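Side-chain contacts in cellulose biosynthesis protein BcsG (Salmonella typhimurium LT2, PDB 5OLT), which is required for cellulose biosynthesis, this chain being its zinc-binding extramembrane domain, which is related to the alkaline phosphatase family: residues A50-P53 / P54-P58; Q124-N127 / N128-L132; M276-S279 / G280-D283; V326-D330 / G331-T335; D337-W341 / N342-S346. All blocks are in the same frame, centred on the assembly; numbering follows the deposited sequence. Where two conformers were deposited one is given.

Interaction 1: residues A50-P53 / P54-P58; sequences AQLP and PDAQP
A56 closes back on P53 across a tight bend: A56 N donates to P53 O at 3.1 Å with an N-H...O angle of 153°, the donor standing well above the carbonyl plane. This bond spans the type I beta turn P53-A56 and brings the methyl group of A56 back toward the incoming chain. There its CB packs on L52 CB at 3.9 Å and meets the pyrrolidine of P53 through CG at 4.1 Å. The carboxylate of D55 arrives from another direction, crossing the P53 side chain at about a right angle, with D55 OD1 3.3 Å from P53 CB. It gets there because D55 CG is set between its own backbone N and carbonyl carbon (chi1 60°), which turns the acid back over the proline. One step further out, K332 forms a salt bridge with D55 OD1, so the acid has a charged partner beyond the turn. The two consecutive prolines limit backbone freedom at the start of the bend. The turn belongs to the surface loop between helix 27-42 and strand 60-66. L52 and A56 rest on R209, just ahead of strand 210-216, while the backbone of Q57 bonds to D330, in the turn at the C-terminal end of helix 318-328.

Interaction 2: residues Q124-N127 / N128-L132; sequences QPAN and NECYL
N127 holds its CG opposite the backbone N (chi1 -170°), and this carries the amide forward to E129, while Y131 keeps its CG beside its own N (chi1 -62°), from where the phenol reaches back to A126. The first torsion puts N127 OD1 3.1 Å from E129 N; the bond is nearly straight at 164° and lies in the carbonyl plane, on a lone pair. It closes an Asx turn at the entry to the 3-10 segment 128-130. N127 is used a second time, its backbone O accepting from C130 N at 3.0 Å, so one residue receives two successive amides. At the far end of the phenol, Y131 OH accepts from A126 N at 3.1 Å, and Y131 CE1 lies 3.8 Å from A126 CB. The carbonyl oxygens of A126 and N127 sit at the ring edge, near its plane. A126 CB also faces C130 CB at 4.2 Å, and C130 SG runs past N127 CB before joining C114 in a disulfide. The bend thus links helix 119-122 to helix 132-138, with Y131 as N-cap of the latter, and the disulfide fastens it to the segment following helix 102-110.

Interaction 3: residues M276-S279 / G280-D283; sequences MQIS and GLRD
I278 O accepts a hydrogen bond from L281 N at 2.9 Å and 162°, with the donor only slightly tilted from the carbonyl plane. The bond closes a type II beta turn, I278-L281, whose third position is held by G280 with a positive phi of 93°. Behind the turn, water 1 can donate to Q277 O at 2.9 Å and to L281 O at 2.8 Å, bridging the two arms of the chain; more acceptors lie in its reach than it has protons, so both bonds need not be made at once. Q277 points its CB at the returning chain, where it lies 3.6 Å from L281 O. On the outer side the branches of I278 and L281 meet loosely, I278 CG2 to L281 CD2 being 4.4 Å. The turn belongs to the long loop between strand 259-265 and helix 287-290, the same loop that starts with the zinc ligands E266 and H267; C67 and S102 complete that metal site. R282, just after the turn, directs its side chain away from 276-279. Its CG lies between the backbone N and the carbonyl carbon (chi1 52°), and the extended chain beyond touches H267, its nearest atom about 5 Å from the zinc ion. R282 NH1 bonds a citrate, probably from the crystallisation liquor. S279 OG is held by L271 O, and D283 OD1 by the hydroxyl of Y101.

Interaction 4: residues V326-D330 / G331-T335; sequences VRAVD and GKLFT
A328 and G331 are joined by a type I beta turn that ends helix 318-328, G331 N donating to A328 O at 2.8 Å, and G331 is the first residue to leave helical geometry, with a positive phi of 73°. Around this turn D330 OD1 is held by two donors, K332 N and water 2. The acid's CG is folded in between backbone N and carbonyl carbon (chi1 65°), which brings D330 OD1 to within 3.0 Å of K332 N. That amide meets the oxygen from above the carboxylate plane, 42° out of it. Water 2 donates to D330 OD1 at 2.7 Å and to R327 O at 2.9 Å, and itself accepts a weak bond from L333 N. K332 stretches its methylenes across the acid at about a right angle, K332 CD lying 3.6 Å from D330 OD2. Its ammonium stops short of a bond there, NZ being 4.6 Å from that oxygen, and goes to D55 instead. On the buried side L333 CD2 packs against A328 CB at 3.9 Å, while L333 CD1 stands 4.0 Å above the centre of the F334 ring, whose own neighbour is F59. The combination is that of a helix terminated by a glycine with positive phi, overlapped by an Asx turn at D330 that leads into 332-334, where the backbone angles are helical but the regular helical bonds are missing.

Interaction 5: residues D337-W341 / N342-S346; sequences DSVNW and NKLTS
W341 and L344 lie side by side and point the same way, forming the close apolar part of this contact: L344 CD2 is 3.8 Å from W341 CZ3, and V339 CG1 sits 3.6 Å above one face of the indole, offset toward its rim. V339 CG1 approaches L344 CD2 only loosely, at 4.5 Å. The ring also meets H305 edge-to-face and rests on I310, so this flank of helix 341-345 is turned toward strand 310-312. Nearby, W341 O is gripped twice, by T345 OG1 at 2.8 Å and by T345 N at 3.1 Å, the two donors coming from opposite faces of the carbonyl plane. The solvent side is polar, with N340, N342 and K343 exposed. There N340 acts as N-cap: with CG anti to the backbone N (chi1 -175°), its OD1 accepts from K343 N at 3.0 Å. That bond is almost straight at the hydrogen, 170°, yet the donor stands 67° out of the carbonyl plane. The amide crosses the K343 side chain at about a right angle before the lysine's end leads away. N342 bonds a citrate, probably from the crystallisation liquor. N340 O starts the regular helical bonding by accepting from L344 N. The cap itself is a neutral amide oxygen, N340 OD1, which probably offsets part of the partial positive charge at the helix start.

How the interactions relate
The five contacts follow one another along the chain, none nested in or crossing another. Interaction 1 bends the loop between helix 27-42 and strand 60-66; interaction 2 closes the link between helices 119-122 and 132-138; interaction 3 folds back the loop after strand 259-265. Interaction 4 ends helix 318-328, and interaction 5 starts helix 341-345. Interactions 1, 4 and 5 lie on the same side of the chain's centre: 1 and 4 have centres about 9 Å apart and touch, while R327 of interaction 4 bonds through NH1 to L344 O and S346 O of interaction 5. Interaction 2 touches none of the others, and interaction 3 lies on the opposite side of the chain's centre from this cluster.

Interaction 1: residues A50-P53 / P54-P58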
loop_
_atom_site.group_PDB
_atom_site.type_symbol
_atom_site.label_atom_id
_atom_site.label_comp_id
_atom_site.label_asym_id
_atom_site.label_seq_id
_atom_site.Cartn_x
_atom_site.Cartn_y
_atom_site.Cartn_z
ATOM N N ALA A 50 9.905 1.477 22.104
ATOM C CA ALA A 50 10.477 2.732 22.552
ATOM C C ALA A 50 11.868 2.993 21.951
ATOM O O ALA A 50 12.187 4.115 21.554
ATOM C CB ALA A 50 10.525 2.751 24.081
ATOM N N GLN A 51 12.683 1.948 21.858
ATOM C CA GLN A 51 13.988 2.038 21.182
ATOM C C GLN A 51 14.294 0.631 20.696
ATOM O O GLN A 51 13.660 -0.336 21.134
ATOM C CB GLN A 51 15.119 2.598 22.095
ATOM C CG GLN A 51 15.527 1.697 23.258
ATOM C CD GLN A 51 14.400 1.444 24.251
ATOM O OE1 GLN A 51 13.801 2.376 24.793
ATOM N NE2 GLN A 51 14.100 0.175 24.483
ATOM N N LEU A 52 15.263 0.517 19.789
ATOM C CA LEU A 52 15.693 -0.800 19.333
ATOM C C LEU A 52 16.615 -1.425 20.368
ATOM O O LEU A 52 17.382 -0.695 20.996
ATOM C CB LEU A 52 16.416 -0.675 17.994
ATOM C CG LEU A 52 15.553 -0.202 16.822
ATOM C CD1 LEU A 52 16.392 -0.101 15.550
ATOM C CD2 LEU A 52 14.350 -1.114 16.627
ATOM N N PRO A 53 16.540 -2.764 20.551
ATOM C CA PRO A 53 17.461 -3.475 21.461
ATOM C C PRO A 53 18.913 -3.340 20.983
ATOM O O PRO A 53 19.156 -3.058 19.790
ATOM C CB PRO A 53 16.990 -4.930 21.367
ATOM C CG PRO A 53 16.291 -5.021 20.048
ATOM C CD PRO A 53 15.603 -3.698 19.892
ATOM N N PRO A 54 19.890 -3.548 21.888
ATOM C CA PRO A 54 21.270 -3.309 21.455
ATOM C C PRO A 54 21.757 -4.303 20.389
ATOM O O PRO A 54 22.651 -3.965 19.608
ATOM C CB PRO A 54 22.087 -3.413 22.771
ATOM C CG PRO A 54 21.075 -3.299 23.869
ATOM C CD PRO A 54 19.819 -3.894 23.326
ATOM N N ASP A 55 21.131 -5.478 20.328
ATOM C CA ASP A 55 21.458 -6.490 19.304
ATOM C C ASP A 55 20.547 -6.443 18.055
ATOM O O ASP A 55 20.449 -7.438 17.302
ATOM C CB ASP A 55 21.435 -7.884 19.926
ATOM C CG ASP A 55 20.083 -8.237 20.515
ATOM O OD1 ASP A 55 19.223 -7.329 20.699
ATOM O OD2 ASP A 55 19.874 -9.436 20.781
ATOM N N ALA A 56 19.897 -5.299 17.831
ATOM C CA ALA A 56 19.068 -5.123 16.618
ATOM C C ALA A 56 19.972 -5.160 15.393
ATOM O O ALA A 56 21.145 -4.784 15.441
ATOM C CB ALA A 56 18.301 -3.801 16.665
ATOM N N GLN A 57 19.419 -5.637 14.288
ATOM C CA GLN A 57 20.154 -5.750 13.036
ATOM C C GLN A 57 19.664 -4.705 12.041
ATOM O O GLN A 57 18.459 -4.657 11.752
ATOM C CB GLN A 57 19.972 -7.149 12.456
ATOM C CG GLN A 57 20.444 -8.238 13.397
ATOM C CD GLN A 57 21.934 -8.143 13.676
ATOM O OE1 GLN A 57 22.735 -8.191 12.759
ATOM N NE2 GLN A 57 22.303 -7.980 14.939
ATOM N N PRO A 58 20.576 -3.877 11.501
ATOM C CA PRO A 58 20.196 -2.861 10.499
ATOM C C PRO A 58 19.703 -3.523 9.210
ATOM O O PRO A 58 20.181 -4.588 8.809
ATOM C CB PRO A 58 21.507 -2.111 10.218
ATOM C CG PRO A 58 22.377 -2.395 11.389
ATOM C CD PRO A 58 22.016 -3.763 11.846
#

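Interaction 2: residues Q124-N127 / N128-L132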
loop_
_atom_site.group_PDB
_atom_site.type_symbol
_atom_site.label_atom_id
_atom_site.label_comp_id
_atom_site.label_asym_id
_atom_site.label_seq_id
_atom_site.Cartn_x
_atom_site.Cartn_y
_atom_site.Cartn_z
ATOM N N GLN A 124 -6.279 16.685 7.925
ATOM C CA GLN A 124 -6.005 17.325 9.187
ATOM C C GLN A 124 -4.813 16.581 9.777
ATOM O O GLN A 124 -4.603 15.422 9.447
ATOM C CB GLN A 124 -7.255 17.243 10.086
ATOM C CG GLN A 124 -8.484 17.906 9.422
ATOM C CD GLN A 124 -9.866 17.518 9.957
ATOM O OE1 GLN A 124 -10.039 16.573 10.739
ATOM N NE2 GLN A 124 -10.884 18.266 9.502
ATOM N N PRO A 125 -4.005 17.233 10.631
ATOM C CA PRO A 125 -2.871 16.525 11.247
ATOM C C PRO A 125 -3.353 15.304 12.016
ATOM O O PRO A 125 -4.461 15.317 12.600
ATOM C CB PRO A 125 -2.327 17.547 12.223
ATOM C CG PRO A 125 -2.663 18.859 11.598
ATOM C CD PRO A 125 -3.973 18.681 10.893
ATOM N N ALA A 126 -2.575 14.235 11.932
ATOM C CA ALA A 126 -2.812 13.047 12.698
ATOM C C ALA A 126 -1.880 12.998 13.908
ATOM O O ALA A 126 -0.925 13.756 14.013
ATOM C CB ALA A 126 -2.622 11.801 11.826
ATOM N N ASN A 127 -2.173 12.086 14.813
ATOM C CA ASN A 127 -1.281 11.796 15.903
ATOM C C ASN A 127 0.109 11.404 15.340
ATOM O O ASN A 127 0.199 10.693 14.322
ATOM C CB ASN A 127 -1.891 10.672 16.707
ATOM C CG ASN A 127 -1.179 10.441 17.995
ATOM O OD1 ASN A 127 -0.050 9.956 18.014
ATOM N ND2 ASN A 127 -1.826 10.805 19.093
ATOM N N ASN A 128 1.193 11.855 15.973
ATOM C CA ASN A 128 2.549 11.580 15.458
ATOM C C ASN A 128 2.834 10.069 15.238
ATOM O O ASN A 128 3.568 9.681 14.299
ATOM C CB ASN A 128 3.611 12.189 16.378
ATOM C CG ASN A 128 3.737 13.685 16.194
ATOM O OD1 ASN A 128 3.772 14.191 15.062
ATOM N ND2 ASN A 128 3.808 14.409 17.306
ATOM N N GLU A 129 2.220 9.240 16.081
ATOM C CA GLU A 129 2.431 7.774 16.053
ATOM C C GLU A 129 1.802 7.112 14.830
ATOM O O GLU A 129 2.025 5.941 14.563
ATOM C CB GLU A 129 1.908 7.107 17.336
ATOM C CG GLU A 129 0.391 6.994 17.455
ATOM C CD GLU A 129 -0.111 6.950 18.899
ATOM O OE1 GLU A 129 0.719 6.948 19.836
ATOM O OE2 GLU A 129 -1.343 6.905 19.092
ATOM N N CYS A 130 1.014 7.865 14.090
ATOM C CA CYS A 130 0.348 7.305 12.923
ATOM C C CYS A 130 1.252 7.271 11.696
ATOM O O CYS A 130 0.976 6.488 10.766
ATOM C CB CYS A 130 -0.910 8.085 12.603
ATOM S SG CYS A 130 -2.126 8.046 13.948
ATOM N N TYR A 131 2.314 8.069 11.697
ATOM C CA TYR A 131 3.151 8.233 10.513
ATOM C C TYR A 131 4.235 7.183 10.500
ATOM O O TYR A 131 5.183 7.253 11.269
ATOM C CB TYR A 131 3.746 9.639 10.424
ATOM C CG TYR A 131 2.709 10.732 10.309
ATOM C CD1 TYR A 131 2.044 11.205 11.449
ATOM C CD2 TYR A 131 2.408 11.296 9.069
ATOM C CE1 TYR A 131 1.103 12.226 11.353
ATOM C CE2 TYR A 131 1.451 12.317 8.969
ATOM C CZ TYR A 131 0.840 12.783 10.128
ATOM O OH TYR A 131 -0.118 13.785 10.072
ATOM N N LEU A 132 4.059 6.183 9.630
ATOM C CA LEU A 132 4.956 5.031 9.600
ATOM C C LEU A 132 6.443 5.439 9.514
ATOM O O LEU A 132 7.302 4.887 10.259
ATOM C CB LEU A 132 4.583 4.153 8.396
ATOM C CG LEU A 132 5.500 2.959 8.085
ATOM C CD1 LEU A 132 5.453 1.967 9.265
ATOM C CD2 LEU A 132 5.046 2.325 6.754
#

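Interaction 3: residues M276-S279 / G280-D283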
loop_
_atom_site.group_PDB
_atom_site.type_symbol
_atom_site.label_atom_id
_atom_site.label_comp_id
_atom_site.label_asym_id
_atom_site.label_seq_id
_atom_site.Cartn_x
_atom_site.Cartn_y
_atom_site.Cartn_z
ATOM N N MET A 276 -21.380 1.992 -14.240
ATOM C CA MET A 276 -21.350 3.387 -13.822
ATOM C C MET A 276 -20.161 4.165 -14.346
ATOM O O MET A 276 -20.271 5.384 -14.532
ATOM C CB MET A 276 -21.361 3.482 -12.307
ATOM C CG MET A 276 -21.570 4.881 -11.786
ATOM S SD MET A 276 -21.619 4.885 -9.994
ATOM C CE MET A 276 -22.021 6.613 -9.766
ATOM N N GLN A 277 -19.009 3.502 -14.485
ATOM C CA GLN A 277 -17.783 4.199 -14.812
ATOM C C GLN A 277 -17.084 3.601 -16.022
ATOM O O GLN A 277 -16.536 2.500 -15.967
ATOM C CB GLN A 277 -16.830 4.168 -13.603
ATOM C CG GLN A 277 -17.511 4.706 -12.360
ATOM C CD GLN A 277 -16.494 4.874 -11.253
ATOM O OE1 GLN A 277 -16.121 3.911 -10.543
ATOM N NE2 GLN A 277 -16.058 6.053 -11.088
ATOM N N ILE A 278 -17.091 4.349 -17.124
ATOM C CA ILE A 278 -16.439 3.883 -18.363
ATOM C C ILE A 278 -14.932 3.756 -18.079
ATOM O O ILE A 278 -14.394 4.392 -17.154
ATOM C CB ILE A 278 -16.787 4.848 -19.531
ATOM C CG1 ILE A 278 -16.624 4.133 -20.893
ATOM C CG2 ILE A 278 -16.027 6.169 -19.352
ATOM C CD1 ILE A 278 -17.539 4.642 -22.007
ATOM N N SER A 279 -14.253 2.930 -18.859
ATOM C CA SER A 279 -12.824 2.693 -18.692
ATOM C C SER A 279 -12.056 4.013 -18.518
ATOM O O SER A 279 -12.271 4.960 -19.282
ATOM C CB SER A 279 -12.272 1.903 -19.916
ATOM O OG SER A 279 -10.866 1.762 -19.812
ATOM N N GLY A 280 -11.184 4.051 -17.501
ATOM C CA GLY A 280 -10.372 5.202 -17.183
ATOM C C GLY A 280 -10.982 6.116 -16.158
ATOM O O GLY A 280 -10.239 6.890 -15.554
ATOM N N LEU A 281 -12.298 6.070 -15.968
ATOM C CA LEU A 281 -12.926 6.949 -14.953
ATOM C C LEU A 281 -12.919 6.239 -13.616
ATOM O O LEU A 281 -13.305 5.079 -13.505
ATOM C CB LEU A 281 -14.347 7.336 -15.334
ATOM C CG LEU A 281 -14.459 8.771 -15.832
ATOM C CD1 LEU A 281 -13.564 9.044 -17.037
ATOM C CD2 LEU A 281 -15.883 9.133 -16.123
ATOM N N ARG A 282 -12.550 6.984 -12.576
ATOM C CA ARG A 282 -12.378 6.367 -11.230
ATOM C C ARG A 282 -12.780 7.356 -10.129
ATOM O O ARG A 282 -12.198 7.395 -9.067
ATOM C CB ARG A 282 -10.953 5.784 -11.071
ATOM C CG ARG A 282 -9.854 6.764 -11.404
ATOM C CD ARG A 282 -8.510 6.117 -11.119
ATOM N NE ARG A 282 -7.444 6.883 -11.762
ATOM C CZ ARG A 282 -6.783 7.905 -11.232
ATOM N NH1 ARG A 282 -7.006 8.332 -9.989
ATOM N NH2 ARG A 282 -5.880 8.549 -11.996
ATOM N N ASP A 283 -13.823 8.152 -10.382
ATOM C CA ASP A 283 -14.276 9.092 -9.343
ATOM C C ASP A 283 -15.017 8.419 -8.207
ATOM O O ASP A 283 -15.110 8.990 -7.112
ATOM C CB ASP A 283 -15.105 10.220 -9.976
ATOM C CG ASP A 283 -14.262 10.984 -10.986
ATOM O OD1 ASP A 283 -13.137 11.463 -10.622
ATOM O OD2 ASP A 283 -14.644 10.991 -12.149
HETATM O O HOH W 1 -13.921 2.606 -14.635
#

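Interaction 4: residues V326-D330 / G331-T335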
loop_
_atom_site.group_PDB
_atom_site.type_symbol
_atom_site.label_atom_id
_atom_site.label_comp_id
_atom_site.label_asym_id
_atom_site.label_seq_id
_atom_site.Cartn_x
_atom_site.Cartn_y
_atom_site.Cartn_z
ATOM N N VAL A 326 6.554 -3.515 11.952
ATOM C CA VAL A 326 6.999 -3.580 13.330
ATOM C C VAL A 326 7.534 -4.986 13.662
ATOM O O VAL A 326 8.525 -5.079 14.395
ATOM C CB VAL A 326 5.919 -3.058 14.286
ATOM C CG1 VAL A 326 4.869 -4.105 14.572
ATOM C CG2 VAL A 326 6.529 -2.538 15.569
ATOM N N ARG A 327 6.940 -6.043 13.072
ATOM C CA ARG A 327 7.426 -7.427 13.300
ATOM C C ARG A 327 8.857 -7.579 12.809
ATOM O O ARG A 327 9.631 -8.370 13.380
ATOM C CB ARG A 327 6.494 -8.457 12.651
ATOM C CG ARG A 327 5.132 -8.450 13.352
ATOM C CD ARG A 327 4.200 -9.472 12.774
ATOM N NE ARG A 327 2.898 -9.425 13.457
ATOM C CZ ARG A 327 1.933 -10.322 13.248
ATOM N NH1 ARG A 327 2.123 -11.346 12.421
ATOM N NH2 ARG A 327 0.758 -10.195 13.856
ATOM N N ALA A 328 9.246 -6.781 11.822
ATOM C CA ALA A 328 10.605 -6.835 11.274
ATOM C C ALA A 328 11.558 -5.819 11.845
ATOM O O ALA A 328 12.743 -5.894 11.541
ATOM C CB ALA A 328 10.529 -6.634 9.778
ATOM N N VAL A 329 11.055 -4.841 12.624
ATOM C CA VAL A 329 11.836 -3.601 12.835
ATOM C C VAL A 329 13.161 -3.772 13.590
ATOM O O VAL A 329 14.104 -3.015 13.335
ATOM C CB VAL A 329 10.969 -2.454 13.475
ATOM C CG1 VAL A 329 10.772 -2.679 14.971
ATOM C CG2 VAL A 329 11.569 -1.090 13.197
ATOM N N ASP A 330 13.230 -4.800 14.443
ATOM C CA ASP A 330 14.508 -5.093 15.116
ATOM C C ASP A 330 15.510 -5.809 14.233
ATOM O O ASP A 330 16.631 -6.055 14.641
ATOM C CB ASP A 330 14.311 -5.802 16.471
ATOM C CG ASP A 330 13.706 -7.198 16.351
ATOM O OD1 ASP A 330 13.674 -7.788 15.240
ATOM O OD2 ASP A 330 13.285 -7.724 17.403
ATOM N N GLY A 331 15.086 -6.156 13.019
ATOM C CA GLY A 331 15.956 -6.802 12.027
ATOM C C GLY A 331 16.286 -8.255 12.324
ATOM O O GLY A 331 17.023 -8.872 11.546
ATOM N N LYS A 332 15.777 -8.803 13.425
ATOM C CA LYS A 332 16.239 -10.121 13.864
ATOM C C LYS A 332 15.755 -11.241 12.963
ATOM O O LYS A 332 16.411 -12.265 12.854
ATOM C CB LYS A 332 15.895 -10.351 15.329
ATOM C CG LYS A 332 16.698 -9.433 16.238
ATOM C CD LYS A 332 16.341 -9.665 17.705
ATOM C CE LYS A 332 17.157 -8.744 18.578
ATOM N NZ LYS A 332 16.871 -9.070 20.003
ATOM N N LEU A 333 14.638 -11.034 12.271
ATOM C CA LEU A 333 14.192 -12.089 11.376
ATOM C C LEU A 333 15.237 -12.357 10.274
ATOM O O LEU A 333 15.262 -13.467 9.734
ATOM C CB LEU A 333 12.763 -11.879 10.860
ATOM C CG LEU A 333 12.441 -10.697 9.995
ATOM C CD1 LEU A 333 12.967 -10.904 8.602
ATOM C CD2 LEU A 333 10.931 -10.499 9.895
ATOM N N PHE A 334 16.086 -11.372 9.947
ATOM C CA PHE A 334 17.097 -11.542 8.901
ATOM C C PHE A 334 18.253 -12.455 9.291
ATOM O O PHE A 334 18.954 -12.937 8.422
ATOM C CB PHE A 334 17.699 -10.204 8.450
ATOM C CG PHE A 334 16.735 -9.297 7.743
ATOM C CD1 PHE A 334 16.523 -9.455 6.369
ATOM C CD2 PHE A 334 16.037 -8.275 8.435
ATOM C CE1 PHE A 334 15.647 -8.611 5.689
ATOM C CE2 PHE A 334 15.149 -7.427 7.751
ATOM C CZ PHE A 334 14.952 -7.610 6.370
ATOM N N THR A 335 18.444 -12.673 10.591
ATOM C CA THR A 335 19.576 -13.466 11.027
ATOM C C THR A 335 19.171 -14.741 11.754
ATOM O O THR A 335 20.053 -15.499 12.205
ATOM C CB THR A 335 20.530 -12.618 11.894
ATOM O OG1 THR A 335 19.771 -12.043 12.953
ATOM C CG2 THR A 335 21.175 -11.516 11.069
HETATM O O HOH W 2 12.249 -9.461 13.709
#

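Interaction 5: residues D337-W341 / N342-S346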
loop_
_atom_site.group_PDB
_atom_site.type_symbol
_atom_site.label_atom_id
_atom_site.label_comp_id
_atom_site.label_asym_id
_atom_site.label_seq_id
_atom_site.Cartn_x
_atom_site.Cartn_y
_atom_site.Cartn_z
ATOM N N ASP A 337 18.210 -18.543 12.268
ATOM C CA ASP A 337 18.487 -19.774 11.522
ATOM C C ASP A 337 17.217 -20.366 10.911
ATOM O O ASP A 337 17.267 -21.015 9.872
ATOM C CB ASP A 337 19.086 -20.846 12.458
ATOM C CG ASP A 337 20.413 -20.424 13.117
ATOM O OD1 ASP A 337 21.227 -19.690 12.503
ATOM O OD2 ASP A 337 20.660 -20.865 14.268
ATOM N N SER A 338 16.086 -20.170 11.583
ATOM C CA SER A 338 14.817 -20.733 11.138
ATOM C C SER A 338 13.765 -19.687 11.471
ATOM O O SER A 338 13.686 -19.225 12.630
ATOM C CB SER A 338 14.532 -22.050 11.886
ATOM O OG SER A 338 13.262 -22.603 11.542
ATOM N N VAL A 339 12.978 -19.307 10.463
ATOM C CA VAL A 339 11.862 -18.356 10.672
ATOM C C VAL A 339 10.539 -19.043 10.720
ATOM O O VAL A 339 10.252 -19.925 9.901
ATOM C CB VAL A 339 11.881 -17.259 9.574
ATOM C CG1 VAL A 339 10.614 -16.389 9.573
ATOM C CG2 VAL A 339 13.109 -16.394 9.820
ATOM N N ASN A 340 9.713 -18.662 11.691
ATOM C CA ASN A 340 8.357 -19.182 11.782
ATOM C C ASN A 340 7.451 -18.313 10.897
ATOM O O ASN A 340 6.870 -17.325 11.364
ATOM C CB ASN A 340 7.874 -19.145 13.247
ATOM C CG ASN A 340 6.516 -19.785 13.434
ATOM O OD1 ASN A 340 5.776 -20.031 12.489
ATOM N ND2 ASN A 340 6.180 -20.072 14.699
ATOM N N TRP A 341 7.373 -18.685 9.628
ATOM C CA TRP A 341 6.620 -17.902 8.626
ATOM C C TRP A 341 5.140 -17.877 8.910
ATOM O O TRP A 341 4.467 -16.886 8.604
ATOM C CB TRP A 341 6.883 -18.420 7.212
ATOM C CG TRP A 341 8.251 -18.068 6.764
ATOM C CD1 TRP A 341 9.382 -18.875 6.815
ATOM C CD2 TRP A 341 8.686 -16.820 6.246
ATOM N NE1 TRP A 341 10.461 -18.200 6.343
ATOM C CE2 TRP A 341 10.080 -16.934 5.984
ATOM C CE3 TRP A 341 8.030 -15.612 5.944
ATOM C CZ2 TRP A 341 10.837 -15.891 5.440
ATOM C CZ3 TRP A 341 8.805 -14.561 5.398
ATOM C CH2 TRP A 341 10.191 -14.720 5.163
ATOM N N ASN A 342 4.611 -18.949 9.487
ATOM C CA ASN A 342 3.217 -18.925 9.931
ATOM C C ASN A 342 2.939 -17.869 10.934
ATOM O O ASN A 342 2.045 -17.060 10.744
ATOM C CB ASN A 342 2.840 -20.272 10.508
ATOM C CG ASN A 342 2.853 -21.309 9.469
ATOM O OD1 ASN A 342 3.845 -22.013 9.309
ATOM N ND2 ASN A 342 1.780 -21.388 8.709
ATOM N N LYS A 343 3.725 -17.834 11.990
ATOM C CA LYS A 343 3.534 -16.836 13.037
ATOM C C LYS A 343 3.712 -15.430 12.466
ATOM O O LYS A 343 2.907 -14.542 12.765
ATOM C CB LYS A 343 4.526 -17.075 14.175
ATOM C CG LYS A 343 4.337 -16.163 15.370
ATOM C CD LYS A 343 5.325 -16.551 16.439
ATOM C CE LYS A 343 5.118 -15.743 17.694
ATOM N NZ LYS A 343 6.198 -16.109 18.666
ATOM N N LEU A 344 4.731 -15.241 11.627
ATOM C CA LEU A 344 4.999 -13.919 11.044
ATOM C C LEU A 344 3.818 -13.401 10.217
ATOM O O LEU A 344 3.604 -12.190 10.185
ATOM C CB LEU A 344 6.260 -13.965 10.186
ATOM C CG LEU A 344 6.692 -12.653 9.497
ATOM C CD1 LEU A 344 6.992 -11.568 10.530
ATOM C CD2 LEU A 344 7.935 -12.934 8.671
ATOM N N THR A 345 3.097 -14.294 9.564
ATOM C CA THR A 345 2.008 -13.885 8.657
ATOM C C THR A 345 0.613 -14.117 9.252
ATOM O O THR A 345 -0.382 -13.896 8.556
ATOM C CB THR A 345 2.109 -14.607 7.296
ATOM O OG1 THR A 345 2.073 -16.047 7.473
ATOM C CG2 THR A 345 3.387 -14.217 6.557
ATOM N N SER A 346 0.535 -14.534 10.521
ATOM C CA SER A 346 -0.756 -14.812 11.169
ATOM C C SER A 346 -1.134 -13.661 12.123
ATOM O O SER A 346 -0.285 -12.884 12.585
ATOM C CB SER A 346 -0.741 -16.168 11.924
ATOM O OG SER A 346 -0.666 -17.235 10.970
#